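Local coordinates for putative lipoprotein (Bacteroides fragilis, PDB 4GBS), which is a putative HmuY-family lipoprotein that probably binds haem at the bacterial surface, at residues A26-T31 with I195-P200; N46-Q51 with T67-I72; L85-Q90 with S100-I105. One frame throughout, in Å; residues are numbered along the deposited sequence.

Interaction 1 (A26-T31 with I195-P200); sequences ANHSGT and IYPYEP
His-28 meets the C-terminal tail with both its backbone and its ring. The carbonyl O of His-28 accepts a hydrogen bond from Tyr-196 N, short at 2.7 Å but bent, with 146° at the hydrogen and the donor tilted out of the carbonyl plane. The same oxygen draws a CA-H...O contact from Ile-195 CA at 3.3 Å, while Ile-195 CG2 lies beside it at 3.6 Å. With CG anti to the carbonyl carbon (chi1 -59°), the imidazole swings over to the proline that follows a cis peptide bond, and ND1 stands 3.4 Å from Pro-197 CD in an oblique approach. His-28 CB, where the ring is attached, lies 3.4 Å from Tyr-196 O, which stands at the edge of the imidazole near its plane. His-28 and Ser-29 together face Asp-24 as a G1 beta bulge, which closes the turn from strand 19-24 into strand 29-35 of the large antiparallel sheet. At Ser-29 the chain enters that strand and forms a non-hydrogen-bonded antiparallel pair with Ile-195, the two CA atoms 4.5 Å apart and both side chains on one face. Gly-30 carries the pairing onward through backbone bonds to Tyr-194, and Thr-31 OG1 is hydrogen-bonded to Asp-193 OD1 on the same neighbouring strand.

Interaction 2 (N46-Q51 with T67-I72); sequences NLHTLQ and TWDLAI
Asp-69 reaches with its carboxylate into the turn that follows Asn-46, where an Asx motif and a G1 beta bulge link strands 43-46 and 51-54 of the four-stranded antiparallel sheet. Two firm hydrogen bonds converge on Asp-69 OD2: Leu-47 N approaches on the anti side at 2.8 Å, and His-48 ND1 on the syn side at 2.7 Å. The histidine bond is the straighter, 159° at the hydrogen, and Asp-69 OD2 lies almost in the imidazole plane, although ring and carboxylate planes are turned 50° apart. His-48 N adds a weak bond to the same oxygen. At the far side of the imidazole, NE2 is hydrogen-bonded to Asp-169 OD2, so that carboxylates at both nitrogens fix the ring's rotation and would be expected to favour its protonated form. Within the turn, Asn-46 OD1 accepts from Thr-49 N at 3.1 Å, the donor standing above the carbonyl plane. Apolar packing is slighter: Leu-47 CD1 touches Leu-70 CD2 at 4.0 Å. The remaining polar contact is weak; with CG anti to the backbone N (chi1 -168°), Asn-46 extends its amide so that ND2 lies 3.2 Å from Thr-67 OG1.

Interaction 3 (L85-Q90 with S100-I105); sequences LETDYQ and SMPQGI
Leu-85 lays its two methyls along the backbone of 102-105. CD2 sits 3.6 Å from Pro-102 O and 3.7 Å from Gln-103 O, while CD1 lies 3.5 Å from Ile-105 O and 3.7 Å from Gly-104 CA. Gly-104 thus presents its bare CA to the leucine, the chain being extended there at a positive phi of 148°. An apolar patch forms around Pro-102, whose ring is met by Thr-87 CG2, 3.8 Å from Pro-102 CB, and by the rim of the Tyr-89 ring, where CE2 comes 3.8 Å from Pro-102 CG. The tyrosine and proline side chains cross at about a right angle, with CG of the proline near the plane of the aromatic ring. These contacts draw together the two ends of the long connection between strands 83-86 and 107-112, neighbours in the large antiparallel sheet; no hydrogen bond joins the two segments. Thr-87 is turned by its torsion (chi1 73°): the methyl faces the proline while OG1 is hydrogen-bonded to Val-162 O and receives a weak bond from Tyr-89 N. Further out, Leu-95, Leu-164 and Tyr-198 also pack on Pro-102, and Ala-98 touches Tyr-89.

In the fold
Interactions 1 and 3 both reach the nine-stranded antiparallel sheet, at strands 29-35 and 83-86, with centres about 16 Å apart; interaction 2 belongs to the smaller four-stranded sheet. Interaction 1 closes nearly the whole chain into one loop, inside which interaction 2 and then interaction 3 follow in series. The C-terminal tail connects all three: Tyr-196 packs against His-48 of interaction 2, the centres of interactions 1 and 2 lying about 14 Å apart, and Tyr-198 and Pro-200 pack against 100-102 of interaction 3. Interactions 2 and 3 do not touch, their nearest atoms about 11 Å apart. The tail thereby joins both sheets and a long surface loop in this all-beta, HmuY-like fold.

Interaction 1 (A26-T31 with I195-P200)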
ATOM      1  N   ALA A  26       2.966   4.650  22.028  1.00119.85           N
ATOM      2  CA  ALA A  26       1.913   5.077  22.946  1.00122.99           C
ATOM      3  C   ALA A  26       0.569   5.232  22.217  1.00122.86           C
ATOM      4  O   ALA A  26      -0.433   4.678  22.671  1.00124.19           O
ATOM      5  CB  ALA A  26       2.304   6.387  23.615  1.00127.96           C
ATOM      6  N   ASN A  27       0.565   5.948  21.078  1.00114.22           N
ATOM      7  CA  ASN A  27      -0.635   6.225  20.284  1.00109.96           C
ATOM      8  C   ASN A  27      -0.982   5.111  19.298  1.00106.19           C
ATOM      9  O   ASN A  27      -2.013   5.207  18.625  1.00102.25           O
ATOM     10  CB  ASN A  27      -0.456   7.521  19.506  1.00110.03           C
ATOM     11  CG  ASN A  27      -1.324   8.603  20.045  1.00139.47           C
ATOM     12  OD1 ASN A  27      -2.328   8.344  20.699  1.00131.47           O
ATOM     13  ND2 ASN A  27      -0.886   9.833  19.873  1.00137.18           N
ATOM     14  N   HIS A  28      -0.136   4.058  19.210  1.00101.04           N
ATOM     15  CA  HIS A  28      -0.258   2.909  18.281  1.00 96.17           C
ATOM     16  C   HIS A  28      -0.296   3.423  16.832  1.00 93.77           C
ATOM     17  O   HIS A  28      -1.128   2.999  16.028  1.00 90.24           O
ATOM     18  CB  HIS A  28      -1.494   2.033  18.587  1.00 97.34           C
ATOM     19  CG  HIS A  28      -1.503   1.474  19.964  1.00106.08           C
ATOM     20  ND1 HIS A  28      -0.802   0.326  20.278  1.00109.15           N
ATOM     21  CD2 HIS A  28      -2.135   1.922  21.069  1.00112.92           C
ATOM     22  CE1 HIS A  28      -1.029   0.111  21.562  1.00114.08           C
ATOM     23  NE2 HIS A  28      -1.824   1.048  22.082  1.00116.75           N
ATOM     24  N   SER A  29       0.580   4.389  16.538  1.00 89.61           N
ATOM     25  CA  SER A  29       0.630   5.033  15.236  1.00 85.04           C
ATOM     26  C   SER A  29       2.060   5.070  14.688  1.00 87.10           C
ATOM     27  O   SER A  29       3.022   4.720  15.387  1.00 90.67           O
ATOM     28  CB  SER A  29       0.062   6.451  15.329  1.00 88.20           C
ATOM     29  OG  SER A  29       0.903   7.379  15.999  1.00 97.21           O
ATOM     30  N   GLY A  30       2.169   5.482  13.432  1.00 77.62           N
ATOM     31  CA  GLY A  30       3.445   5.628  12.756  1.00 76.34           C
ATOM     32  C   GLY A  30       3.307   6.023  11.303  1.00 76.51           C
ATOM     33  O   GLY A  30       2.191   6.192  10.789  1.00 73.09           O
ATOM     34  N   THR A  31       4.464   6.131  10.626  1.00 72.40           N
ATOM     35  CA  THR A  31       4.566   6.524   9.232  1.00 68.27           C
ATOM     36  C   THR A  31       5.580   5.636   8.547  1.00 71.34           C
ATOM     37  O   THR A  31       6.693   5.455   9.037  1.00 73.33           O
ATOM     38  CB  THR A  31       4.934   8.008   9.137  1.00 70.97           C
ATOM     39  OG1 THR A  31       3.998   8.767   9.910  1.00 76.39           O
ATOM     40  CG2 THR A  31       4.982   8.523   7.707  1.00 62.16           C
ATOM     41  N   ILE A 195      -2.525   3.511  11.924  1.00 73.10           N
ATOM     42  CA  ILE A 195      -2.943   3.203  13.288  1.00 76.51           C
ATOM     43  C   ILE A 195      -2.907   1.701  13.387  1.00 79.87           C
ATOM     44  O   ILE A 195      -3.666   1.047  12.673  1.00 77.43           O
ATOM     45  CB  ILE A 195      -4.307   3.788  13.762  1.00 81.38           C
ATOM     46  CG1 ILE A 195      -4.368   5.310  13.642  1.00 82.30           C
ATOM     47  CG2 ILE A 195      -4.626   3.298  15.194  1.00 84.14           C
ATOM     48  CD1 ILE A 195      -5.804   5.885  13.764  1.00 92.13           C
ATOM     49  N   TYR A 196      -2.007   1.147  14.202  1.00 78.80           N
ATOM     50  CA  TYR A 196      -1.961  -0.287  14.369  1.00 79.15           C
ATOM     51  C   TYR A 196      -1.500  -0.612  15.781  1.00 88.43           C
ATOM     52  O   TYR A 196      -0.409  -0.193  16.186  1.00 89.31           O
ATOM     53  CB  TYR A 196      -1.088  -1.009  13.314  1.00 77.26           C
ATOM     54  CG  TYR A 196      -1.128  -2.511  13.500  1.00 78.68           C
ATOM     55  CD1 TYR A 196      -2.232  -3.254  13.091  1.00 79.34           C
ATOM     56  CD2 TYR A 196      -0.097  -3.181  14.153  1.00 81.30           C
ATOM     57  CE1 TYR A 196      -2.331  -4.615  13.368  1.00 80.86           C
ATOM     58  CE2 TYR A 196      -0.164  -4.553  14.394  1.00 82.79           C
ATOM     59  CZ  TYR A 196      -1.281  -5.268  13.991  1.00 87.49           C
ATOM     60  OH  TYR A 196      -1.351  -6.623  14.203  1.00 84.67           O
ATOM     61  N   PRO A 197      -2.326  -1.387  16.526  1.00 88.15           N
ATOM     62  CA  PRO A 197      -3.622  -1.963  16.116  1.00 87.28           C
ATOM     63  C   PRO A 197      -4.772  -0.969  16.299  1.00 94.18           C
ATOM     64  O   PRO A 197      -4.822  -0.271  17.306  1.00 98.23           O
ATOM     65  CB  PRO A 197      -3.775  -3.187  17.041  1.00 91.77           C
ATOM     66  CG  PRO A 197      -2.544  -3.209  17.946  1.00 98.46           C
ATOM     67  CD  PRO A 197      -1.975  -1.823  17.885  1.00 93.88           C
ATOM     68  N   TYR A 198      -5.674  -0.883  15.300  1.00 88.88           N
ATOM     69  CA  TYR A 198      -6.841  -0.004  15.350  1.00 90.54           C
ATOM     70  C   TYR A 198      -7.981  -0.684  16.126  1.00100.84           C
ATOM     71  O   TYR A 198      -8.398  -1.789  15.793  1.00 99.23           O
ATOM     72  CB  TYR A 198      -7.326   0.435  13.942  1.00 87.24           C
ATOM     73  CG  TYR A 198      -8.743   0.984  13.951  1.00 89.78           C
ATOM     74  CD1 TYR A 198      -9.029   2.228  14.508  1.00 93.57           C
ATOM     75  CD2 TYR A 198      -9.810   0.224  13.472  1.00 90.23           C
ATOM     76  CE1 TYR A 198     -10.339   2.700  14.594  1.00 95.80           C
ATOM     77  CE2 TYR A 198     -11.125   0.695  13.539  1.00 93.40           C
ATOM     78  CZ  TYR A 198     -11.383   1.936  14.094  1.00100.33           C
ATOM     79  OH  TYR A 198     -12.678   2.398  14.153  1.00102.98           O
ATOM     80  N   GLU A 199      -8.502   0.014  17.135  1.00104.24           N
ATOM     81  CA  GLU A 199      -9.624  -0.419  17.960  1.00109.25           C
ATOM     82  C   GLU A 199     -10.556   0.753  18.195  1.00119.74           C
ATOM     83  O   GLU A 199     -10.081   1.790  18.675  1.00122.07           O
ATOM     84  CB  GLU A 199      -9.149  -1.004  19.308  1.00114.59           C
ATOM     85  CG  GLU A 199      -8.333  -2.287  19.227  1.00123.40           C
ATOM     86  CD  GLU A 199      -7.822  -2.853  20.541  1.00158.44           C
ATOM     87  OE1 GLU A 199      -8.249  -2.378  21.618  1.00172.02           O
ATOM     88  OE2 GLU A 199      -6.996  -3.793  20.489  1.00152.98           O
ATOM     89  N   PRO A 200     -11.875   0.637  17.907  1.00119.09           N
ATOM     90  CA  PRO A 200     -12.790   1.765  18.182  1.00125.67           C
ATOM     91  C   PRO A 200     -12.816   2.159  19.682  1.00147.94           C
ATOM     92  O   PRO A 200     -12.623   1.261  20.537  1.00148.63           O
ATOM     93  CB  PRO A 200     -14.153   1.225  17.740  1.00128.19           C
ATOM     94  CG  PRO A 200     -13.819   0.154  16.738  1.00126.55           C
ATOM     95  CD  PRO A 200     -12.599  -0.499  17.308  1.00120.21           C
ATOM     96  OXT PRO A 200     -12.982   3.371  19.978  1.00172.39           O
TER

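Interaction 2 (N46-Q51 with T67-I72)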
ATOM      1  N   ASN A  46       5.728  -4.992   7.511  1.00 64.32           N
ATOM      2  CA  ASN A  46       5.278  -5.792   8.627  1.00 65.54           C
ATOM      3  C   ASN A  46       4.958  -4.826   9.775  1.00 70.72           C
ATOM      4  O   ASN A  46       5.856  -4.268  10.415  1.00 72.08           O
ATOM      5  CB  ASN A  46       6.313  -6.857   8.994  1.00 67.83           C
ATOM      6  CG  ASN A  46       5.810  -7.906   9.943  1.00 83.17           C
ATOM      7  OD1 ASN A  46       5.024  -7.642  10.860  1.00 73.05           O
ATOM      8  ND2 ASN A  46       6.322  -9.110   9.785  1.00 77.15           N
ATOM      9  N   LEU A  47       3.653  -4.595   9.974  1.00 65.24           N
ATOM     10  CA  LEU A  47       3.099  -3.713  10.990  1.00 66.52           C
ATOM     11  C   LEU A  47       3.194  -4.340  12.389  1.00 76.00           C
ATOM     12  O   LEU A  47       3.146  -3.616  13.381  1.00 80.07           O
ATOM     13  CB  LEU A  47       1.636  -3.393  10.643  1.00 64.17           C
ATOM     14  CG  LEU A  47       1.399  -2.507   9.407  1.00 63.85           C
ATOM     15  CD1 LEU A  47      -0.059  -2.459   9.057  1.00 62.31           C
ATOM     16  CD2 LEU A  47       1.924  -1.099   9.615  1.00 61.50           C
ATOM     17  N   HIS A  48       3.344  -5.672  12.469  1.00 73.21           N
ATOM     18  CA  HIS A  48       3.500  -6.399  13.722  1.00 77.20           C
ATOM     19  C   HIS A  48       4.902  -6.201  14.297  1.00 86.13           C
ATOM     20  O   HIS A  48       5.037  -6.010  15.510  1.00 89.47           O
ATOM     21  CB  HIS A  48       3.230  -7.903  13.537  1.00 77.75           C
ATOM     22  CG  HIS A  48       1.805  -8.268  13.251  1.00 79.62           C
ATOM     23  ND1 HIS A  48       1.211  -7.990  12.020  1.00 77.57           N
ATOM     24  CD2 HIS A  48       0.925  -8.967  14.008  1.00 83.04           C
ATOM     25  CE1 HIS A  48      -0.013  -8.491  12.089  1.00 76.74           C
ATOM     26  NE2 HIS A  48      -0.233  -9.088  13.269  1.00 80.43           N
ATOM     27  N   THR A  49       5.945  -6.282  13.438  1.00 82.27           N
ATOM     28  CA  THR A  49       7.348  -6.177  13.868  1.00 85.69           C
ATOM     29  C   THR A  49       7.954  -4.787  13.556  1.00 91.56           C
ATOM     30  O   THR A  49       9.085  -4.523  13.981  1.00 95.77           O
ATOM     31  CB  THR A  49       8.207  -7.271  13.199  1.00 90.11           C
ATOM     32  OG1 THR A  49       8.183  -7.124  11.780  1.00 86.72           O
ATOM     33  CG2 THR A  49       7.781  -8.689  13.588  1.00 86.75           C
ATOM     34  N   LEU A  50       7.208  -3.905  12.830  1.00 83.96           N
ATOM     35  CA  LEU A  50       7.628  -2.555  12.403  1.00 82.23           C
ATOM     36  C   LEU A  50       8.923  -2.684  11.582  1.00 86.86           C
ATOM     37  O   LEU A  50       9.926  -2.011  11.836  1.00 90.32           O
ATOM     38  CB  LEU A  50       7.783  -1.579  13.589  1.00 85.37           C
ATOM     39  CG  LEU A  50       6.577  -1.476  14.517  1.00 90.12           C
ATOM     40  CD1 LEU A  50       6.838  -0.515  15.645  1.00 94.22           C
ATOM     41  CD2 LEU A  50       5.325  -1.082  13.764  1.00 88.42           C
ATOM     42  N   GLN A  51       8.873  -3.588  10.601  1.00 81.10           N
ATOM     43  CA  GLN A  51       9.973  -3.940   9.712  1.00 81.71           C
ATOM     44  C   GLN A  51       9.551  -3.899   8.240  1.00 81.75           C
ATOM     45  O   GLN A  51       8.390  -4.159   7.887  1.00 76.29           O
ATOM     46  CB  GLN A  51      10.512  -5.337  10.048  1.00 85.89           C
ATOM     47  CG  GLN A  51      11.200  -5.452  11.404  1.00109.79           C
ATOM     48  CD  GLN A  51      11.618  -6.870  11.712  1.00139.44           C
ATOM     49  OE1 GLN A  51      11.001  -7.849  11.262  1.00134.23           O
ATOM     50  NE2 GLN A  51      12.640  -7.017  12.546  1.00140.08           N
ATOM     51  N   THR A  67       7.058 -13.639   6.703  1.00 84.78           N
ATOM     52  CA  THR A  67       6.067 -12.853   7.416  1.00 82.04           C
ATOM     53  C   THR A  67       6.001 -11.440   6.813  1.00 80.89           C
ATOM     54  O   THR A  67       7.027 -10.872   6.436  1.00 82.12           O
ATOM     55  CB  THR A  67       6.450 -12.864   8.918  1.00 96.49           C
ATOM     56  OG1 THR A  67       5.436 -12.221   9.675  1.00104.56           O
ATOM     57  CG2 THR A  67       7.837 -12.257   9.215  1.00 92.92           C
ATOM     58  N   TRP A  68       4.772 -10.907   6.677  1.00 72.17           N
ATOM     59  CA  TRP A  68       4.434  -9.572   6.134  1.00 67.44           C
ATOM     60  C   TRP A  68       2.928  -9.331   6.255  1.00 68.55           C
ATOM     61  O   TRP A  68       2.149 -10.286   6.323  1.00 68.10           O
ATOM     62  CB  TRP A  68       4.897  -9.391   4.669  1.00 63.66           C
ATOM     63  CG  TRP A  68       4.416 -10.458   3.724  1.00 63.51           C
ATOM     64  CD1 TRP A  68       4.878 -11.740   3.627  1.00 67.79           C
ATOM     65  CD2 TRP A  68       3.456 -10.298   2.669  1.00 60.87           C
ATOM     66  NE1 TRP A  68       4.201 -12.414   2.644  1.00 65.41           N
ATOM     67  CE2 TRP A  68       3.329 -11.553   2.028  1.00 64.55           C
ATOM     68  CE3 TRP A  68       2.643  -9.231   2.243  1.00 59.82           C
ATOM     69  CZ2 TRP A  68       2.436 -11.766   0.969  1.00 62.22           C
ATOM     70  CZ3 TRP A  68       1.766  -9.439   1.192  1.00 60.05           C
ATOM     71  CH2 TRP A  68       1.664 -10.697   0.569  1.00 61.22           C
ATOM     72  N   ASP A  69       2.520  -8.063   6.284  1.00 63.54           N
ATOM     73  CA  ASP A  69       1.107  -7.701   6.397  1.00 62.00           C
ATOM     74  C   ASP A  69       0.588  -7.140   5.061  1.00 63.99           C
ATOM     75  O   ASP A  69      -0.525  -7.498   4.645  1.00 65.59           O
ATOM     76  CB  ASP A  69       0.904  -6.707   7.540  1.00 64.04           C
ATOM     77  CG  ASP A  69       1.223  -7.329   8.876  1.00 75.93           C
ATOM     78  OD1 ASP A  69       0.977  -8.541   9.040  1.00 81.53           O
ATOM     79  OD2 ASP A  69       1.725  -6.617   9.751  1.00 82.53           O
ATOM     80  N   LEU A  70       1.395  -6.311   4.379  1.00 56.45           N
ATOM     81  CA  LEU A  70       1.048  -5.785   3.057  1.00 53.59           C
ATOM     82  C   LEU A  70       2.329  -5.538   2.251  1.00 55.58           C
ATOM     83  O   LEU A  70       3.436  -5.579   2.801  1.00 55.17           O
ATOM     84  CB  LEU A  70       0.169  -4.508   3.100  1.00 52.18           C
ATOM     85  CG  LEU A  70       0.757  -3.199   3.648  1.00 55.12           C
ATOM     86  CD1 LEU A  70       0.031  -2.001   3.050  1.00 53.82           C
ATOM     87  CD2 LEU A  70       0.778  -3.181   5.183  1.00 53.90           C
ATOM     88  N   ALA A  71       2.170  -5.348   0.940  1.00 51.07           N
ATOM     89  CA  ALA A  71       3.282  -5.117   0.024  1.00 50.91           C
ATOM     90  C   ALA A  71       2.891  -4.086  -1.015  1.00 53.70           C
ATOM     91  O   ALA A  71       1.725  -4.020  -1.408  1.00 50.84           O
ATOM     92  CB  ALA A  71       3.719  -6.419  -0.640  1.00 51.89           C
ATOM     93  N   ILE A  72       3.868  -3.254  -1.428  1.00 52.33           N
ATOM     94  CA  ILE A  72       3.682  -2.181  -2.413  1.00 50.57           C
ATOM     95  C   ILE A  72       4.670  -2.382  -3.567  1.00 53.19           C
ATOM     96  O   ILE A  72       5.859  -2.570  -3.354  1.00 53.20           O
ATOM     97  CB  ILE A  72       3.826  -0.769  -1.767  1.00 53.34           C
ATOM     98  CG1 ILE A  72       2.855  -0.603  -0.562  1.00 52.88           C
ATOM     99  CG2 ILE A  72       3.594   0.343  -2.805  1.00 54.28           C
ATOM    100  CD1 ILE A  72       3.128   0.580   0.333  1.00 57.17           C
TER

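Interaction 3 (L85-Q90 with S100-I105)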
ATOM      1  N   LEU A  85     -11.196  -2.432   3.625  1.00 65.17           N
ATOM      2  CA  LEU A  85     -12.381  -1.602   3.496  1.00 67.10           C
ATOM      3  C   LEU A  85     -11.963  -0.141   3.311  1.00 69.41           C
ATOM      4  O   LEU A  85     -11.201   0.386   4.123  1.00 68.10           O
ATOM      5  CB  LEU A  85     -13.330  -1.756   4.712  1.00 70.70           C
ATOM      6  CG  LEU A  85     -14.560  -0.812   4.777  1.00 78.55           C
ATOM      7  CD1 LEU A  85     -15.477  -0.967   3.551  1.00 79.69           C
ATOM      8  CD2 LEU A  85     -15.347  -1.026   6.056  1.00 84.33           C
ATOM      9  N   GLU A  86     -12.455   0.502   2.241  1.00 66.26           N
ATOM     10  CA  GLU A  86     -12.260   1.926   1.988  1.00 65.40           C
ATOM     11  C   GLU A  86     -13.342   2.684   2.763  1.00 73.91           C
ATOM     12  O   GLU A  86     -14.532   2.575   2.425  1.00 74.90           O
ATOM     13  CB  GLU A  86     -12.294   2.240   0.481  1.00 65.87           C
ATOM     14  CG  GLU A  86     -12.097   3.722   0.181  1.00 75.45           C
ATOM     15  CD  GLU A  86     -12.270   4.146  -1.263  1.00 91.19           C
ATOM     16  OE1 GLU A  86     -13.413   4.061  -1.767  1.00 89.95           O
ATOM     17  OE2 GLU A  86     -11.290   4.660  -1.852  1.00 76.06           O
ATOM     18  N   THR A  87     -12.953   3.400   3.829  1.00 72.70           N
ATOM     19  CA  THR A  87     -13.914   4.151   4.648  1.00 76.40           C
ATOM     20  C   THR A  87     -14.226   5.496   4.001  1.00 82.17           C
ATOM     21  O   THR A  87     -13.642   5.834   2.976  1.00 77.84           O
ATOM     22  CB  THR A  87     -13.387   4.351   6.067  1.00 82.30           C
ATOM     23  OG1 THR A  87     -12.332   5.316   6.058  1.00 79.98           O
ATOM     24  CG2 THR A  87     -12.953   3.056   6.716  1.00 76.30           C
ATOM     25  N   ASP A  88     -15.153   6.261   4.604  1.00 84.79           N
ATOM     26  CA  ASP A  88     -15.521   7.586   4.111  1.00 86.73           C
ATOM     27  C   ASP A  88     -14.652   8.663   4.784  1.00 88.69           C
ATOM     28  O   ASP A  88     -14.695   9.816   4.353  1.00 89.25           O
ATOM     29  CB  ASP A  88     -17.021   7.857   4.343  1.00 94.56           C
ATOM     30  CG  ASP A  88     -17.983   6.970   3.556  1.00109.67           C
ATOM     31  OD1 ASP A  88     -17.576   6.448   2.486  1.00108.49           O
ATOM     32  OD2 ASP A  88     -19.168   6.865   3.966  1.00119.00           O
ATOM     33  N   TYR A  89     -13.850   8.286   5.815  1.00 83.60           N
ATOM     34  CA  TYR A  89     -12.973   9.208   6.553  1.00 83.63           C
ATOM     35  C   TYR A  89     -11.749   9.564   5.719  1.00 84.68           C
ATOM     36  O   TYR A  89     -11.197   8.694   5.036  1.00 81.44           O
ATOM     37  CB  TYR A  89     -12.534   8.622   7.909  1.00 85.51           C
ATOM     38  CG  TYR A  89     -13.692   8.190   8.788  1.00 91.19           C
ATOM     39  CD1 TYR A  89     -14.407   9.116   9.543  1.00 97.53           C
ATOM     40  CD2 TYR A  89     -14.074   6.854   8.866  1.00 91.18           C
ATOM     41  CE1 TYR A  89     -15.492   8.725  10.335  1.00101.89           C
ATOM     42  CE2 TYR A  89     -15.159   6.454   9.645  1.00 95.56           C
ATOM     43  CZ  TYR A  89     -15.862   7.391  10.389  1.00105.94           C
ATOM     44  OH  TYR A  89     -16.920   6.995  11.185  1.00107.60           O
ATOM     45  N   GLN A  90     -11.335  10.849   5.770  1.00 82.60           N
ATOM     46  CA  GLN A  90     -10.184  11.382   5.036  1.00 79.81           C
ATOM     47  C   GLN A  90      -9.032  11.767   5.994  1.00 82.55           C
ATOM     48  O   GLN A  90      -8.038  12.366   5.582  1.00 81.38           O
ATOM     49  CB  GLN A  90     -10.588  12.590   4.177  1.00 82.78           C
ATOM     50  CG  GLN A  90     -11.436  12.217   2.958  1.00102.00           C
ATOM     51  CD  GLN A  90     -11.500  13.327   1.936  1.00129.58           C
ATOM     52  OE1 GLN A  90     -11.766  14.498   2.240  1.00134.16           O
ATOM     53  NE2 GLN A  90     -11.287  12.978   0.681  1.00116.81           N
ATOM     54  N   SER A 100     -16.528   4.394  16.531  1.00129.34           N
ATOM     55  CA  SER A 100     -17.348   3.349  15.946  1.00129.18           C
ATOM     56  C   SER A 100     -16.644   2.721  14.769  1.00127.44           C
ATOM     57  O   SER A 100     -16.034   3.421  13.947  1.00123.67           O
ATOM     58  CB  SER A 100     -18.701   3.907  15.507  1.00136.42           C
ATOM     59  OG  SER A 100     -19.493   2.900  14.897  1.00146.12           O
HETATM   60  N   MSE A 101     -16.760   1.394  14.686  1.00123.17           N
HETATM   61  CA  MSE A 101     -16.219   0.562  13.624  1.00118.06           C
HETATM   62  C   MSE A 101     -16.936   0.903  12.306  1.00118.35           C
HETATM   63  O   MSE A 101     -18.152   0.698  12.219  1.00121.42           O
HETATM   64  CB  MSE A 101     -16.390  -0.926  14.009  1.00122.04           C
HETATM   65  CG  MSE A 101     -16.067  -1.931  12.895  1.00126.04           C
HETATM   66 SE   MSE A 101     -14.205  -1.953  12.332  0.75129.10          SE
HETATM   67  CE  MSE A 101     -13.361  -2.471  14.035  1.00128.53           C
ATOM     68  N   PRO A 102     -16.225   1.460  11.293  1.00108.80           N
ATOM     69  CA  PRO A 102     -16.886   1.766  10.012  1.00107.12           C
ATOM     70  C   PRO A 102     -17.479   0.526   9.356  1.00110.04           C
ATOM     71  O   PRO A 102     -16.812  -0.515   9.264  1.00107.42           O
ATOM     72  CB  PRO A 102     -15.754   2.330   9.153  1.00103.98           C
ATOM     73  CG  PRO A 102     -14.723   2.746  10.100  1.00107.94           C
ATOM     74  CD  PRO A 102     -14.790   1.799  11.239  1.00106.09           C
ATOM     75  N   GLN A 103     -18.748   0.632   8.945  1.00108.62           N
ATOM     76  CA  GLN A 103     -19.474  -0.444   8.280  1.00108.81           C
ATOM     77  C   GLN A 103     -19.099  -0.466   6.797  1.00107.33           C
ATOM     78  O   GLN A 103     -18.687   0.558   6.247  1.00105.44           O
ATOM     79  CB  GLN A 103     -20.996  -0.282   8.482  1.00116.18           C
ATOM     80  CG  GLN A 103     -21.473  -0.390   9.945  1.00135.12           C
ATOM     81  CD  GLN A 103     -21.306  -1.772  10.554  1.00153.61           C
ATOM     82  OE1 GLN A 103     -20.288  -2.087  11.183  1.00145.23           O
ATOM     83  NE2 GLN A 103     -22.309  -2.626  10.388  1.00148.14           N
ATOM     84  N   GLY A 104     -19.213  -1.638   6.184  1.00101.47           N
ATOM     85  CA  GLY A 104     -18.887  -1.852   4.782  1.00 97.24           C
ATOM     86  C   GLY A 104     -18.368  -3.247   4.502  1.00 96.75           C
ATOM     87  O   GLY A 104     -18.074  -4.009   5.429  1.00 96.22           O
ATOM     88  N   ILE A 105     -18.265  -3.591   3.215  1.00 90.54           N
ATOM     89  CA  ILE A 105     -17.798  -4.909   2.791  1.00 88.11           C
ATOM     90  C   ILE A 105     -16.281  -4.868   2.647  1.00 84.02           C
ATOM     91  O   ILE A 105     -15.751  -4.041   1.890  1.00 81.58           O
ATOM     92  CB  ILE A 105     -18.476  -5.418   1.478  1.00 93.34           C
ATOM     93  CG1 ILE A 105     -20.024  -5.273   1.477  1.00100.12           C
ATOM     94  CG2 ILE A 105     -18.049  -6.850   1.141  1.00 92.79           C
ATOM     95  CD1 ILE A 105     -20.585  -3.860   0.988  1.00112.31           C
TER